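Local coordinates for protein folylpolyglutamate synthase/dihydrofolate synthase (Thermotoga maritima, PDB 1O5Z) that probably catalyses the ATP-dependent addition of L-glutamate to dihydropteroate and to the gamma-linked glutamate tail of tetrahydrofolate, as a magnesium-requiring ligase, at residues A14-L19 / I436-K441; P33-I38 / G160-T165; K236-K241 / A276-K281; K243-H248 / L336-N341. All coordinates share one frame; numbering follows the deposited sequence.

Interaction 1: A14-L19 / I436-K441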
loop_
_atom_site.group_PDB
_atom_site.type_symbol
_atom_site.label_atom_id
_atom_site.label_comp_id
_atom_site.label_asym_id
_atom_site.label_seq_id
_atom_site.Cartn_x
_atom_site.Cartn_y
_atom_site.Cartn_z
ATOM N N ALA A 14 -25.772 -0.768 7.385
ATOM C CA ALA A 14 -25.868 -1.061 5.960
ATOM C C ALA A 14 -24.469 -1.196 5.374
ATOM O O ALA A 14 -24.178 -2.114 4.629
ATOM C CB ALA A 14 -26.652 0.048 5.267
ATOM N N TYR A 15 -23.601 -0.277 5.750
ATOM C CA TYR A 15 -22.165 -0.384 5.452
ATOM C C TYR A 15 -21.539 -1.729 5.869
ATOM O O TYR A 15 -20.915 -2.394 5.073
ATOM C CB TYR A 15 -21.415 0.766 6.086
ATOM C CG TYR A 15 -19.901 0.619 5.988
ATOM C CD1 TYR A 15 -19.223 0.909 4.817
ATOM C CD2 TYR A 15 -19.147 0.207 7.095
ATOM C CE1 TYR A 15 -17.815 0.798 4.742
ATOM C CE2 TYR A 15 -17.752 0.079 7.016
ATOM C CZ TYR A 15 -17.105 0.369 5.834
ATOM O OH TYR A 15 -15.742 0.238 5.786
ATOM N N LEU A 16 -21.696 -2.142 7.116
ATOM C CA LEU A 16 -21.201 -3.472 7.524
ATOM C C LEU A 16 -21.762 -4.607 6.658
ATOM O O LEU A 16 -21.026 -5.523 6.249
ATOM C CB LEU A 16 -21.505 -3.726 8.974
ATOM C CG LEU A 16 -20.772 -2.833 9.963
ATOM C CD1 LEU A 16 -21.111 -3.370 11.367
ATOM C CD2 LEU A 16 -19.256 -2.762 9.744
ATOM N N GLU A 17 -23.040 -4.502 6.329
ATOM C CA GLU A 17 -23.728 -5.492 5.476
ATOM C C GLU A 17 -23.181 -5.485 4.042
ATOM O O GLU A 17 -23.069 -6.528 3.394
ATOM C CB GLU A 17 -25.244 -5.184 5.494
ATOM C CG GLU A 17 -26.211 -6.356 5.620
ATOM C CD GLU A 17 -25.876 -7.359 6.726
ATOM O OE1 GLU A 17 -26.385 -7.236 7.900
ATOM O OE2 GLU A 17 -25.132 -8.321 6.383
ATOM N N VAL A 18 -22.812 -4.311 3.541
ATOM C CA VAL A 18 -22.055 -4.249 2.289
ATOM C C VAL A 18 -20.767 -5.045 2.406
ATOM O O VAL A 18 -20.392 -5.754 1.474
ATOM C CB VAL A 18 -21.641 -2.812 1.884
ATOM C CG1 VAL A 18 -20.646 -2.862 0.763
ATOM C CG2 VAL A 18 -22.836 -2.018 1.457
ATOM N N LEU A 19 -20.051 -4.881 3.518
ATOM C CA LEU A 19 -18.751 -5.569 3.688
ATOM C C LEU A 19 -18.954 -7.068 3.840
ATOM O O LEU A 19 -18.175 -7.845 3.343
ATOM C CB LEU A 19 -17.951 -5.016 4.868
ATOM C CG LEU A 19 -17.488 -3.569 4.838
ATOM C CD1 LEU A 19 -16.622 -3.284 6.069
ATOM C CD2 LEU A 19 -16.779 -3.274 3.565
ATOM N N ILE A 436 -11.726 0.926 18.279
ATOM C CA ILE A 436 -11.623 -0.171 17.361
ATOM C C ILE A 436 -12.949 -0.237 16.636
ATOM O O ILE A 436 -13.990 -0.426 17.234
ATOM C CB ILE A 436 -11.388 -1.493 18.112
ATOM C CG1 ILE A 436 -10.023 -1.529 18.850
ATOM C CG2 ILE A 436 -11.579 -2.690 17.162
ATOM C CD1 ILE A 436 -8.791 -1.322 17.997
ATOM N N ASN A 437 -12.902 -0.046 15.334
ATOM C CA ASN A 437 -14.108 -0.057 14.556
ATOM C C ASN A 437 -14.686 -1.489 14.463
ATOM O O ASN A 437 -14.015 -2.495 14.734
ATOM C CB ASN A 437 -13.884 0.655 13.203
ATOM C CG ASN A 437 -13.320 -0.251 12.106
ATOM O OD1 ASN A 437 -14.097 -0.983 11.507
ATOM N ND2 ASN A 437 -12.032 -0.088 11.721
ATOM N N GLU A 438 -15.955 -1.556 14.124
ATOM C CA GLU A 438 -16.687 -2.812 14.100
ATOM C C GLU A 438 -16.307 -3.744 12.950
ATOM O O GLU A 438 -16.755 -4.891 12.920
ATOM C CB GLU A 438 -18.178 -2.514 13.973
ATOM C CG GLU A 438 -19.003 -2.945 15.147
ATOM C CD GLU A 438 -20.404 -2.400 15.051
ATOM O OE1 GLU A 438 -20.525 -1.149 15.043
ATOM O OE2 GLU A 438 -21.368 -3.207 14.954
ATOM N N GLU A 439 -15.589 -3.232 11.960
ATOM C CA GLU A 439 -15.043 -4.050 10.858
ATOM C C GLU A 439 -14.166 -5.179 11.401
ATOM O O GLU A 439 -14.137 -6.289 10.836
ATOM C CB GLU A 439 -14.193 -3.213 9.893
ATOM C CG GLU A 439 -14.949 -2.188 9.067
ATOM C CD GLU A 439 -14.038 -1.425 8.084
ATOM O OE1 GLU A 439 -14.275 -0.205 7.872
ATOM O OE2 GLU A 439 -13.122 -2.047 7.499
ATOM N N TRP A 440 -13.461 -4.894 12.496
ATOM C CA TRP A 440 -12.720 -5.922 13.201
ATOM C C TRP A 440 -13.599 -7.068 13.707
ATOM O O TRP A 440 -13.107 -8.186 13.830
ATOM C CB TRP A 440 -11.928 -5.319 14.323
ATOM C CG TRP A 440 -10.917 -4.425 13.801
ATOM C CD1 TRP A 440 -11.048 -3.095 13.610
ATOM C CD2 TRP A 440 -9.619 -4.780 13.331
ATOM N NE1 TRP A 440 -9.904 -2.579 13.061
ATOM C CE2 TRP A 440 -9.003 -3.586 12.872
ATOM C CE3 TRP A 440 -8.903 -5.978 13.248
ATOM C CZ2 TRP A 440 -7.717 -3.546 12.333
ATOM C CZ3 TRP A 440 -7.600 -5.941 12.711
ATOM C CH2 TRP A 440 -7.029 -4.721 12.258
ATOM N N LYS A 441 -14.885 -6.830 13.954
ATOM C CA LYS A 441 -15.798 -7.921 14.340
ATOM C C LYS A 441 -16.320 -8.763 13.144
ATOM O O LYS A 441 -16.735 -9.902 13.325
ATOM C CB LYS A 441 -16.987 -7.375 15.148
ATOM C CG LYS A 441 -16.631 -6.798 16.518
ATOM C CD LYS A 441 -16.514 -7.901 17.603
ATOM C CE LYS A 441 -17.358 -7.595 18.871
ATOM N NZ LYS A 441 -18.193 -8.779 19.330
#
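The ring of Y15 has a carboxylate oxygen of E439 at its edge, near the ring plane, while L19 CG lies 4.1 Å above one face, displaced toward the rim. The ring and carboxylate planes are turned 60° apart. Y15 OH donates a short bond to E439 OE1 (2.6 Å), reaching that oxygen from well above the carboxylate plane. The extended chain of E439 carries the acid to the phenol and lays its aliphatic part against the helix: CG is 3.6 Å from L19 CD1. Beside it, E438 crosses L16 at about a right angle, with OE2 3.6 Å from L16 CD1; the other oxygen, OE1, is held by H12. Both oxygens of E439 are engaged, OE1 also by T91 OG1 and OE2 by F92 N. With an alanine here, the Y15 hydroxyl would probably lose its acceptor, T91 and F92 would lose theirs, and a gap would open beside L19. The contact sets the 3-10 segment 438-440, which follows helix 421-433 near the C terminus, against N-terminal helix 12-23. The loop of T91 and F92 joins them, and Y15 also packs on helix 105-122.

Interaction 2: P33-I38 / G160-T165; sequences PGLERI and GRLDAT
With CG anti to its carbonyl carbon (chi1 -66°) and an extended end, L35 runs its branch along the turn G160-D163, where CD2 comes to 3.2 Å from D163 O and CD1 to 3.8 Å from R161 O. I38 has CG1 anti to its backbone N (chi1 -178°), which sets that atom 3.5 Å from A164 O, close to the A164 methyl as well. At the outer end L162 CD1 packs on P33 CB at 3.7 Å. Between these apolar pairs a water is hydrogen-bonded to G34 N (2.9 Å) and L162 O (2.7 Å) and bridges the two backbones. G34 adopts phi and psi angles that only glycine tolerates well. Replacing L35 by a serine is likely to strip the cover from R161 O and D163 O and leave a gap against L162. The turn from G160 to D163, of type I, belongs to the folylpolyglutamate synthase signature; D163 OD2 bonds T165 N in an Asx turn, and T165 OG1 bonds H56. Aliphatic carbons laid on backbone carbonyls, with a water bridging the two backbones, suggest that shape rather than charge matches the start of helix 36-44 to this loop.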
loop_
_atom_site.group_PDB
_atom_site.type_symbol
_atom_site.label_atom_id
_atom_site.label_comp_id
_atom_site.label_asym_id
_atom_site.label_seq_id
_atom_site.Cartn_x
_atom_site.Cartn_y
_atom_site.Cartn_z
ATOM N N PRO A 33 -8.457 -16.039 -13.927
ATOM C CA PRO A 33 -7.931 -14.721 -14.214
ATOM C C PRO A 33 -8.493 -14.156 -15.535
ATOM O O PRO A 33 -8.966 -14.910 -16.368
ATOM C CB PRO A 33 -6.432 -14.949 -14.281
ATOM C CG PRO A 33 -6.243 -16.390 -13.967
ATOM C CD PRO A 33 -7.518 -17.100 -14.307
ATOM N N GLY A 34 -8.450 -12.838 -15.701
ATOM C CA GLY A 34 -8.927 -12.177 -16.901
ATOM C C GLY A 34 -9.432 -10.779 -16.612
ATOM O O GLY A 34 -9.652 -10.429 -15.464
ATOM N N LEU A 35 -9.607 -9.992 -17.679
ATOM C CA LEU A 35 -10.245 -8.669 -17.615
ATOM C C LEU A 35 -11.730 -8.686 -18.084
ATOM O O LEU A 35 -12.380 -7.638 -18.146
ATOM C CB LEU A 35 -9.472 -7.668 -18.450
ATOM C CG LEU A 35 -8.068 -7.362 -17.944
ATOM C CD1 LEU A 35 -7.431 -6.382 -18.873
ATOM C CD2 LEU A 35 -8.062 -6.824 -16.589
ATOM N N GLU A 36 -12.257 -9.876 -18.349
ATOM C CA GLU A 36 -13.575 -10.023 -18.935
ATOM C C GLU A 36 -14.668 -9.645 -17.976
ATOM O O GLU A 36 -15.548 -8.867 -18.341
ATOM C CB GLU A 36 -13.809 -11.444 -19.435
ATOM C CG GLU A 36 -13.024 -11.787 -20.679
ATOM C CD GLU A 36 -11.579 -12.107 -20.357
ATOM O OE1 GLU A 36 -11.361 -12.881 -19.404
ATOM O OE2 GLU A 36 -10.690 -11.586 -21.057
ATOM N N ARG A 37 -14.618 -10.155 -16.754
ATOM C CA ARG A 37 -15.648 -9.775 -15.764
ATOM C C ARG A 37 -15.620 -8.298 -15.360
ATOM O O ARG A 37 -16.662 -7.695 -15.179
ATOM C CB ARG A 37 -15.568 -10.647 -14.525
ATOM C CG ARG A 37 -15.802 -12.125 -14.760
ATOM C CD ARG A 37 -15.674 -12.926 -13.456
ATOM N NE ARG A 37 -14.340 -12.702 -12.913
ATOM C CZ ARG A 37 -13.236 -13.405 -13.220
ATOM N NH1 ARG A 37 -12.068 -13.038 -12.704
ATOM N NH2 ARG A 37 -13.275 -14.500 -13.963
ATOM N N ILE A 38 -14.434 -7.711 -15.221
ATOM C CA ILE A 38 -14.317 -6.314 -14.788
ATOM C C ILE A 38 -14.749 -5.387 -15.938
ATOM O O ILE A 38 -15.390 -4.375 -15.723
ATOM C CB ILE A 38 -12.858 -5.970 -14.286
ATOM C CG1 ILE A 38 -12.770 -4.504 -13.792
ATOM C CG2 ILE A 38 -11.812 -6.197 -15.396
ATOM C CD1 ILE A 38 -13.667 -4.160 -12.619
ATOM N N GLY A 160 -0.588 -7.202 -12.841
ATOM C CA GLY A 160 -0.842 -6.008 -13.644
ATOM C C GLY A 160 -1.639 -6.387 -14.881
ATOM O O GLY A 160 -2.728 -5.872 -15.088
ATOM N N ARG A 161 -1.092 -7.308 -15.669
ATOM C CA ARG A 161 -1.686 -7.689 -16.930
ATOM C C ARG A 161 -3.229 -7.917 -16.816
ATOM O O ARG A 161 -3.995 -7.380 -17.591
ATOM C CB ARG A 161 -0.926 -8.881 -17.491
ATOM C CG ARG A 161 -1.231 -9.225 -18.948
ATOM C CD ARG A 161 -0.188 -10.126 -19.597
ATOM N NE ARG A 161 1.143 -9.459 -19.780
ATOM C CZ ARG A 161 1.476 -8.603 -20.778
ATOM N NH1 ARG A 161 0.586 -8.269 -21.703
ATOM N NH2 ARG A 161 2.708 -8.089 -20.871
ATOM N N LEU A 162 -3.653 -8.652 -15.805
ATOM C CA LEU A 162 -5.059 -9.077 -15.673
ATOM C C LEU A 162 -5.682 -8.567 -14.381
ATOM O O LEU A 162 -6.706 -9.104 -13.912
ATOM C CB LEU A 162 -5.183 -10.595 -15.689
ATOM C CG LEU A 162 -4.597 -11.257 -16.900
ATOM C CD1 LEU A 162 -4.903 -12.770 -16.835
ATOM C CD2 LEU A 162 -5.135 -10.580 -18.203
ATOM N N ASP A 163 -5.033 -7.554 -13.820
ATOM C CA ASP A 163 -5.523 -6.866 -12.672
ATOM C C ASP A 163 -6.742 -6.045 -13.031
ATOM O O ASP A 163 -6.782 -5.419 -14.075
ATOM C CB ASP A 163 -4.463 -5.940 -12.084
ATOM C CG ASP A 163 -4.861 -5.417 -10.738
ATOM O OD1 ASP A 163 -4.931 -6.208 -9.769
ATOM O OD2 ASP A 163 -5.186 -4.241 -10.555
ATOM N N ALA A 164 -7.715 -6.021 -12.126
ATOM C CA ALA A 164 -8.933 -5.289 -12.343
ATOM C C ALA A 164 -8.722 -3.832 -12.711
ATOM O O ALA A 164 -9.506 -3.273 -13.458
ATOM C CB ALA A 164 -9.824 -5.390 -11.102
ATOM N N THR A 165 -7.677 -3.206 -12.184
ATOM C CA THR A 165 -7.363 -1.825 -12.509
ATOM C C THR A 165 -6.871 -1.613 -13.932
ATOM O O THR A 165 -6.767 -0.465 -14.392
ATOM C CB THR A 165 -6.234 -1.247 -11.561
ATOM O OG1 THR A 165 -5.053 -2.039 -11.671
ATOM C CG2 THR A 165 -6.605 -1.295 -10.071
HETATM O O HOH W 1 -7.592 -11.568 -13.212
#

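Interaction 3: K236-K241 / A276-K281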
loop_
_atom_site.group_PDB
_atom_site.type_symbol
_atom_site.label_atom_id
_atom_site.label_comp_id
_atom_site.label_asym_id
_atom_site.label_seq_id
_atom_site.Cartn_x
_atom_site.Cartn_y
_atom_site.Cartn_z
ATOM N N LYS A 236 19.091 5.748 -14.801
ATOM C CA LYS A 236 19.177 6.142 -16.201
ATOM C C LYS A 236 18.497 7.502 -16.409
ATOM O O LYS A 236 19.160 8.491 -16.569
ATOM C CB LYS A 236 18.565 5.080 -17.136
ATOM C CG LYS A 236 18.819 5.433 -18.601
ATOM C CD LYS A 236 18.357 4.389 -19.611
ATOM C CE LYS A 236 18.946 4.781 -21.000
ATOM N NZ LYS A 236 18.277 4.023 -22.097
ATOM N N ASP A 237 17.176 7.548 -16.385
ATOM C CA ASP A 237 16.454 8.752 -16.754
ATOM C C ASP A 237 16.138 9.672 -15.584
ATOM O O ASP A 237 15.682 10.818 -15.772
ATOM C CB ASP A 237 15.174 8.352 -17.454
ATOM C CG ASP A 237 15.446 7.502 -18.653
ATOM O OD1 ASP A 237 15.807 8.101 -19.693
ATOM O OD2 ASP A 237 15.364 6.242 -18.634
ATOM N N PHE A 238 16.340 9.174 -14.378
ATOM C CA PHE A 238 16.245 10.006 -13.214
ATOM C C PHE A 238 16.955 9.354 -12.069
ATOM O O PHE A 238 17.258 8.173 -12.103
ATOM C CB PHE A 238 14.795 10.234 -12.833
ATOM C CG PHE A 238 14.069 8.972 -12.491
ATOM C CD1 PHE A 238 13.650 8.110 -13.489
ATOM C CD2 PHE A 238 13.822 8.637 -11.165
ATOM C CE1 PHE A 238 12.971 6.934 -13.176
ATOM C CE2 PHE A 238 13.153 7.476 -10.845
ATOM C CZ PHE A 238 12.731 6.611 -11.856
ATOM N N SER A 239 17.174 10.130 -11.022
ATOM C CA SER A 239 17.874 9.639 -9.854
ATOM C C SER A 239 17.515 10.463 -8.607
ATOM O O SER A 239 16.937 11.556 -8.707
ATOM C CB SER A 239 19.367 9.718 -10.128
ATOM O OG SER A 239 19.713 11.068 -10.359
ATOM N N VAL A 240 17.884 9.927 -7.444
ATOM C CA VAL A 240 17.742 10.619 -6.158
ATOM C C VAL A 240 19.050 10.512 -5.381
ATOM O O VAL A 240 19.784 9.543 -5.510
ATOM C CB VAL A 240 16.608 10.015 -5.302
ATOM C CG1 VAL A 240 15.224 10.379 -5.869
ATOM C CG2 VAL A 240 16.743 8.491 -5.181
ATOM N N LYS A 241 19.345 11.524 -4.585
ATOM C CA LYS A 241 20.571 11.513 -3.797
ATOM C C LYS A 241 20.127 11.802 -2.369
ATOM O O LYS A 241 19.503 12.813 -2.106
ATOM C CB LYS A 241 21.582 12.530 -4.323
ATOM C CG LYS A 241 23.001 12.362 -3.741
ATOM N N ALA A 276 9.929 8.070 -3.883
ATOM C CA ALA A 276 9.734 9.503 -4.180
ATOM C C ALA A 276 10.298 9.916 -5.563
ATOM O O ALA A 276 9.597 10.543 -6.329
ATOM C CB ALA A 276 10.324 10.379 -3.069
ATOM N N GLY A 277 11.511 9.505 -5.907
ATOM C CA GLY A 277 12.013 9.711 -7.279
ATOM C C GLY A 277 11.083 9.097 -8.329
ATOM O O GLY A 277 10.794 9.664 -9.350
ATOM N N VAL A 278 10.651 7.888 -8.085
ATOM C CA VAL A 278 9.729 7.233 -9.017
ATOM C C VAL A 278 8.443 8.032 -9.177
ATOM O O VAL A 278 7.951 8.172 -10.288
ATOM C CB VAL A 278 9.382 5.777 -8.579
ATOM C CG1 VAL A 278 8.362 5.160 -9.532
ATOM C CG2 VAL A 278 10.602 4.942 -8.543
ATOM N N ALA A 279 7.890 8.514 -8.061
ATOM C CA ALA A 279 6.667 9.327 -8.061
ATOM C C ALA A 279 6.831 10.630 -8.882
ATOM O O ALA A 279 5.920 11.046 -9.614
ATOM C CB ALA A 279 6.270 9.640 -6.637
ATOM N N LEU A 280 7.983 11.294 -8.725
ATOM C CA LEU A 280 8.241 12.546 -9.401
ATOM C C LEU A 280 8.443 12.295 -10.878
ATOM O O LEU A 280 7.902 13.031 -11.706
ATOM C CB LEU A 280 9.450 13.277 -8.793
ATOM C CG LEU A 280 9.352 13.679 -7.294
ATOM C CD1 LEU A 280 10.515 14.603 -6.844
ATOM C CD2 LEU A 280 8.064 14.343 -7.011
ATOM N N LYS A 281 9.209 11.258 -11.229
ATOM C CA LYS A 281 9.271 10.857 -12.650
ATOM C C LYS A 281 7.890 10.499 -13.186
ATOM O O LYS A 281 7.529 10.913 -14.258
ATOM C CB LYS A 281 10.252 9.718 -12.897
ATOM C CG LYS A 281 10.649 9.428 -14.407
ATOM C CD LYS A 281 10.333 10.522 -15.489
ATOM C CE LYS A 281 11.382 11.520 -15.666
ATOM N NZ LYS A 281 10.875 12.725 -16.434
#
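F238 inserts its ring against K281 and G277 where a three-stranded antiparallel sheet, its edge strand 239-244, packs on helix 271-286 of the Mur ligase middle domain. The ring leaves CB with CG set between the backbone N and the carbonyl carbon (chi1 61°), a crowded placement that turns it toward the helix. CG lies under the first two methylenes of K281, 3.9 Å from K281 CB. On one side CD1 makes the closest approach, 3.4 Å to K281 CG, and CE1 keeps to the same methylene. On the other side CD2 and then CE2 run past the G277 carbonyl, CE2 coming within 3.5 Å of G277 O; CE2 also reaches V278 CG2 at 4.3 Å. CZ, the tip, meets K281 CB and V278 CA. One face of the ring is covered at its centre by a CH-pi contact: K281 CB stands 3.8 Å from the ring centroid and only 9° off its normal.

CG of K281 is anti to its backbone N (chi1 -166°) and lies against the ring, and the bends at chi2 and chi3 then take NZ away to a salt bridge with E284 and a cation-pi contact with Y232. F238, V278 and K281 all touch V208 of strand 207-209, so the packing reaches the large mixed sheet of the domain. Two residues on from F238, in the strand, V240 meets the helix at G277, which has no side chain; a CB there would clash with V240 CG1, which lies 3.6 Å from G277 CA.

Interaction 4: K243-H248 / L336-N341; sequences KSLKLH and LKLYFN
Apolar packing carries most of this contact. L245 CD1 meets L338 CD1 at 3.9 Å, the two leucines touching by their methyl ends, while L245 CB lies 4.0 Å from Y339 CE2, its chain crossing the tyrosine at about a right angle. L247 works between two rings: CD2 lies 3.9 Å from Y339 CD2, and CD1 reaches F340 CZ at 4.1 Å. Y339, with CG anti to its carbonyl carbon (chi1 -72°), thus projects from the last turn of its helix between L245 and L247.

The second kind of contact is ring edge against backbone. The amides of K246 and L247 both sit at the edge of the Y339 ring, near its plane, with K246 N 3.8 Å from Y339 CE2.

Polar links are made through third residues. N250 OD1 accepts from both K246 N and Y339 OH, so a single amide oxygen ties the phenol to the loop backbone at K246. The bonds to N250 OD1 and G269 N hold the phenol oxygen, with the L245 CD2 methyl 3.7 Å from Y339 OH.

The residues 245-247 leave strand 239-244 just after a classic beta bulge, in which K243 and S244 both face R251. They meet the C-terminal end of helix 326-339, so the middle domain touches the glutamate ligase domain here. P270 lies against L245 and L338; L247 and F340 continue onto M317 of strand 316-320 and I310 of strand 309-313.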
loop_
_atom_site.group_PDB
_atom_site.type_symbol
_atom_site.label_atom_id
_atom_site.label_comp_id
_atom_site.label_asym_id
_atom_site.label_seq_id
_atom_site.Cartn_x
_atom_site.Cartn_y
_atom_site.Cartn_z
ATOM N N LYS A 243 20.385 13.122 1.031
ATOM C CA LYS A 243 21.183 14.155 1.705
ATOM C C LYS A 243 21.282 13.815 3.183
ATOM O O LYS A 243 22.331 14.013 3.769
ATOM C CB LYS A 243 20.575 15.557 1.524
ATOM C CG LYS A 243 20.596 16.107 0.087
ATOM C CD LYS A 243 22.020 16.372 -0.451
ATOM C CE LYS A 243 22.447 15.233 -1.413
ATOM N NZ LYS A 243 23.891 15.288 -1.874
ATOM N N SER A 244 20.189 13.325 3.784
ATOM C CA SER A 244 20.214 12.821 5.158
ATOM C C SER A 244 18.908 12.177 5.588
ATOM O O SER A 244 17.835 12.658 5.301
ATOM C CB SER A 244 20.566 13.914 6.172
ATOM O OG SER A 244 19.591 14.928 6.188
ATOM N N LEU A 245 19.042 11.074 6.303
ATOM C CA LEU A 245 17.942 10.361 6.878
ATOM C C LEU A 245 17.809 10.803 8.324
ATOM O O LEU A 245 18.763 10.808 9.065
ATOM C CB LEU A 245 18.247 8.883 6.828
ATOM C CG LEU A 245 18.514 8.310 5.443
ATOM C CD1 LEU A 245 18.730 6.832 5.618
ATOM C CD2 LEU A 245 17.355 8.531 4.475
ATOM N N LYS A 246 16.614 11.183 8.719
ATOM C CA LYS A 246 16.366 11.667 10.049
ATOM C C LYS A 246 14.900 11.458 10.216
ATOM O O LYS A 246 14.153 11.810 9.327
ATOM C CB LYS A 246 16.669 13.156 10.103
ATOM C CG LYS A 246 17.125 13.660 11.473
ATOM C CD LYS A 246 16.103 14.579 12.148
ATOM C CE LYS A 246 16.569 16.024 12.134
ATOM N NZ LYS A 246 15.440 16.907 12.529
ATOM N N LEU A 247 14.498 10.884 11.338
ATOM C CA LEU A 247 13.101 10.557 11.565
ATOM C C LEU A 247 12.203 11.718 11.170
ATOM O O LEU A 247 12.438 12.837 11.613
ATOM C CB LEU A 247 12.846 10.231 13.039
ATOM C CG LEU A 247 12.760 8.795 13.563
ATOM C CD1 LEU A 247 11.929 8.834 14.828
ATOM C CD2 LEU A 247 12.145 7.788 12.604
ATOM N N HIS A 248 11.205 11.441 10.337
ATOM C CA HIS A 248 10.221 12.439 9.822
ATOM C C HIS A 248 10.809 13.617 9.030
ATOM O O HIS A 248 10.140 14.606 8.788
ATOM C CB HIS A 248 9.331 13.011 10.946
ATOM C CG HIS A 248 9.058 12.049 12.057
ATOM N ND1 HIS A 248 8.277 10.921 11.891
ATOM C CD2 HIS A 248 9.466 12.046 13.351
ATOM C CE1 HIS A 248 8.228 10.258 13.033
ATOM N NE2 HIS A 248 8.937 10.921 13.935
ATOM N N LEU A 336 15.338 -0.247 11.422
ATOM C CA LEU A 336 15.632 0.020 12.839
ATOM C C LEU A 336 17.058 0.418 13.144
ATOM O O LEU A 336 17.275 1.244 14.009
ATOM C CB LEU A 336 15.293 -1.177 13.706
ATOM C CG LEU A 336 13.821 -1.448 13.835
ATOM C CD1 LEU A 336 13.664 -2.801 14.376
ATOM C CD2 LEU A 336 13.160 -0.409 14.748
ATOM N N LYS A 337 18.035 -0.166 12.460
ATOM C CA LYS A 337 19.425 0.143 12.733
ATOM C C LYS A 337 19.803 1.553 12.239
ATOM O O LYS A 337 20.776 2.174 12.718
ATOM C CB LYS A 337 20.348 -0.931 12.125
ATOM C CG LYS A 337 20.189 -2.390 12.649
ATOM C CD LYS A 337 21.575 -3.137 12.617
ATOM C CE LYS A 337 21.533 -4.702 12.436
ATOM N NZ LYS A 337 20.605 -5.431 13.370
ATOM N N LEU A 338 19.040 2.059 11.283
ATOM C CA LEU A 338 19.314 3.369 10.724
ATOM C C LEU A 338 18.792 4.467 11.606
ATOM O O LEU A 338 19.443 5.467 11.802
ATOM C CB LEU A 338 18.653 3.530 9.371
ATOM C CG LEU A 338 19.366 2.930 8.174
ATOM C CD1 LEU A 338 18.502 3.155 6.962
ATOM C CD2 LEU A 338 20.764 3.536 7.980
ATOM N N TYR A 339 17.601 4.284 12.121
ATOM C CA TYR A 339 16.901 5.366 12.752
ATOM C C TYR A 339 16.918 5.280 14.269
ATOM O O TYR A 339 16.564 6.245 14.941
ATOM C CB TYR A 339 15.455 5.378 12.244
ATOM C CG TYR A 339 15.324 5.862 10.803
ATOM C CD1 TYR A 339 15.129 4.976 9.760
ATOM C CD2 TYR A 339 15.383 7.213 10.489
ATOM C CE1 TYR A 339 14.990 5.426 8.452
ATOM C CE2 TYR A 339 15.254 7.654 9.194
ATOM C CZ TYR A 339 15.053 6.763 8.178
ATOM O OH TYR A 339 14.932 7.201 6.879
ATOM N N PHE A 340 17.318 4.134 14.819
ATOM C CA PHE A 340 17.233 3.899 16.278
ATOM C C PHE A 340 18.504 3.342 16.856
ATOM O O PHE A 340 18.475 2.633 17.848
ATOM C CB PHE A 340 16.071 2.964 16.567
ATOM C CG PHE A 340 14.763 3.584 16.260
ATOM C CD1 PHE A 340 14.164 4.443 17.179
ATOM C CD2 PHE A 340 14.164 3.395 15.027
ATOM C CE1 PHE A 340 12.937 5.052 16.890
ATOM C CE2 PHE A 340 12.963 3.991 14.736
ATOM C CZ PHE A 340 12.334 4.823 15.673
ATOM N N ASN A 341 19.619 3.689 16.244
ATOM C CA ASN A 341 20.873 3.026 16.541
ATOM C C ASN A 341 21.214 2.949 18.056
ATOM O O ASN A 341 21.365 1.836 18.639
ATOM C CB ASN A 341 21.976 3.697 15.773
ATOM C CG ASN A 341 23.276 2.959 15.895
ATOM O OD1 ASN A 341 23.306 1.746 15.769
ATOM N ND2 ASN A 341 24.361 3.684 16.136
#

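Overall arrangement
From the N terminus, helix 12-23 opens the widest loop, which interaction 1 closes at the C-terminal end of the chain; the other three contacts all fall within its span. Interaction 2 begins soon after, with helix 36-44, and closes at loop 160-165 before interactions 3 and 4 open. These two cross: segments 236-241 and 243-248 follow one another along and around strand 239-244, and the partners follow in the same order, helix 271-286 and then helix 326-339. Interaction 3 stays within the middle domain, whereas interaction 4 joins it to the glutamate ligase domain. Interactions 1 and 3 lie on opposite sides of the chain's centre, their centres about 40 Å apart.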